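Local coordinates for Sn-glycerol-3-phosphate ABC transporter substrate-binding protein UspB (Mycobacterium tuberculosis, PDB 4MFI) that probably binds glycerophosphocholine and delivers it to an ABC transporter for uptake into the cell, at residues I206-Q211 with R379-A384. Sequence-based numbering, arbitrary orientation.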
# COMPACT_ATOMS: atom_id res chain seq x y z
N ILE A 206 -9.37 6.22 -2.66
CA ILE A 206 -8.92 7.58 -2.92
C ILE A 206 -8.06 8.19 -1.79
O ILE A 206 -7.13 8.93 -2.08
CB ILE A 206 -10.10 8.52 -3.31
CG1 ILE A 206 -9.61 9.88 -3.82
CG2 ILE A 206 -11.04 8.71 -2.13
CD1 ILE A 206 -8.74 9.78 -5.06
N SER A 207 -8.31 7.86 -0.52
CA SER A 207 -7.41 8.41 0.49
C SER A 207 -5.99 7.89 0.33
O SER A 207 -5.03 8.56 0.70
CB SER A 207 -7.90 8.20 1.93
OG SER A 207 -7.82 6.84 2.31
N TRP A 208 -5.85 6.69 -0.23
CA TRP A 208 -4.52 6.15 -0.52
C TRP A 208 -3.87 6.83 -1.71
O TRP A 208 -2.73 7.29 -1.61
CB TRP A 208 -4.62 4.64 -0.76
CG TRP A 208 -3.31 3.92 -0.83
CD1 TRP A 208 -2.34 3.88 0.13
CD2 TRP A 208 -2.86 3.08 -1.90
NE1 TRP A 208 -1.30 3.07 -0.28
CE2 TRP A 208 -1.60 2.57 -1.52
CE3 TRP A 208 -3.40 2.70 -3.14
CZ2 TRP A 208 -0.87 1.69 -2.34
CZ3 TRP A 208 -2.67 1.85 -3.95
CH2 TRP A 208 -1.42 1.35 -3.55
N THR A 209 -4.59 6.91 -2.83
CA THR A 209 -3.99 7.46 -4.05
C THR A 209 -3.84 8.98 -4.02
O THR A 209 -2.93 9.51 -4.65
CB THR A 209 -4.75 7.05 -5.33
OG1 THR A 209 -6.08 7.58 -5.28
CG2 THR A 209 -4.79 5.53 -5.49
N PHE A 210 -4.70 9.69 -3.29
CA PHE A 210 -4.59 11.15 -3.20
C PHE A 210 -3.43 11.57 -2.31
O PHE A 210 -2.97 12.71 -2.37
CB PHE A 210 -5.90 11.75 -2.67
CG PHE A 210 -5.86 13.24 -2.45
CD1 PHE A 210 -5.93 14.12 -3.53
CD2 PHE A 210 -5.77 13.77 -1.17
CE1 PHE A 210 -5.88 15.49 -3.33
CE2 PHE A 210 -5.73 15.14 -0.96
CZ PHE A 210 -5.79 16.01 -2.04
N GLN A 211 -2.95 10.64 -1.48
CA GLN A 211 -1.87 10.95 -0.56
C GLN A 211 -0.65 11.49 -1.30
O GLN A 211 0.01 12.42 -0.83
CB GLN A 211 -1.48 9.67 0.18
CG GLN A 211 -1.51 9.83 1.65
CD GLN A 211 -1.20 8.57 2.43
OE1 GLN A 211 -0.79 8.65 3.59
NE2 GLN A 211 -1.40 7.40 1.82
N ARG A 379 7.30 7.04 0.44
CA ARG A 379 7.23 7.70 1.73
C ARG A 379 6.22 6.93 2.58
O ARG A 379 5.20 6.46 2.05
CB ARG A 379 6.77 9.16 1.52
CG ARG A 379 6.35 9.97 2.75
CD ARG A 379 6.16 11.46 2.40
NE ARG A 379 5.47 12.19 3.47
CZ ARG A 379 5.27 13.51 3.49
NH1 ARG A 379 5.73 14.28 2.51
NH2 ARG A 379 4.62 14.06 4.51
N THR A 380 6.49 6.78 3.87
CA THR A 380 5.52 6.15 4.78
C THR A 380 4.25 7.00 4.89
O THR A 380 4.27 8.23 4.70
CB THR A 380 6.12 5.90 6.18
OG1 THR A 380 6.59 7.13 6.72
CG2 THR A 380 7.29 4.90 6.10
N GLN A 381 3.14 6.33 5.15
CA GLN A 381 1.84 6.99 5.09
C GLN A 381 1.55 7.91 6.27
O GLN A 381 2.11 7.76 7.36
CB GLN A 381 0.73 5.95 4.99
CG GLN A 381 0.79 5.12 3.72
CD GLN A 381 -0.46 4.29 3.55
OE1 GLN A 381 -1.54 4.84 3.34
NE2 GLN A 381 -0.32 2.97 3.68
N ASP A 382 0.65 8.87 6.05
CA ASP A 382 0.24 9.78 7.12
C ASP A 382 -0.46 9.01 8.24
O ASP A 382 -1.27 8.11 7.99
CB ASP A 382 -0.69 10.85 6.58
CG ASP A 382 -0.01 11.81 5.63
OD1 ASP A 382 1.24 11.92 5.62
OD2 ASP A 382 -0.76 12.49 4.89
N TYR A 383 -0.15 9.37 9.49
CA TYR A 383 -0.75 8.70 10.65
C TYR A 383 -2.28 8.77 10.59
O TYR A 383 -2.97 7.84 11.00
CB TYR A 383 -0.28 9.31 11.97
CG TYR A 383 1.16 9.07 12.38
CD1 TYR A 383 2.14 8.64 11.48
CD2 TYR A 383 1.55 9.31 13.69
CE1 TYR A 383 3.46 8.45 11.90
CE2 TYR A 383 2.85 9.13 14.11
CZ TYR A 383 3.81 8.70 13.22
OH TYR A 383 5.10 8.53 13.67
N ALA A 384 -2.81 9.88 10.07
CA ALA A 384 -4.27 10.04 10.03
C ALA A 384 -4.95 8.98 9.16
O ALA A 384 -6.13 8.67 9.37
CB ALA A 384 -4.65 11.44 9.57
O HOH W 1 -1.21 13.13 2.20
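The indole of Trp-208 and the side-chain amides of Gln-211 and Gln-381 are the flat groups that meet across this contact, none stacked on another. Gln-381 meets the five-membered ring at its edge, its OE1 3.4 Å from CD1 of Trp-208, with ring and amide planes 64° apart. The setting is the alpha/beta periplasmic-binding-protein fold, where the short helix 206-209 and the start of helix 211-216 face the loop that leads into helix 383-386. In Trp-208, CG lies anti to the backbone N (chi1 -170°), which brings the CD1 edge of the indole up to Gln-381, while NE1 donates to the carbonyl of Thr-304.

Gln-211 joins the two segments because its amide can donate and accept at once. Its NE2 donates to OE1 of Gln-381 at 3.0 Å, with the acceptor near the Gln-211 amide plane but the donor tilted from the carbonyl plane of Gln-381. The two amides are turned steeply against each other. Gln-381 suits its buried place for the same reason: OE1 also accepts from Arg-385, and NE2 donates to Asp-102 OD2, giving both polar ends partners.

Asp-382, at the N-cap position of helix 383-386, uses its carboxylate for other partners: OD1 takes Trp-215 NE1 and OD2 the backbone N of Tyr-221. One water donates to OD2 of Asp-382 at 2.8 Å and, weakly, to the carbonyl O of Gln-211. The backbone of Asp-382 completes the join: its N donates to OE1 of Gln-211 at 2.9 Å, almost in line with the side-chain C=O (169°).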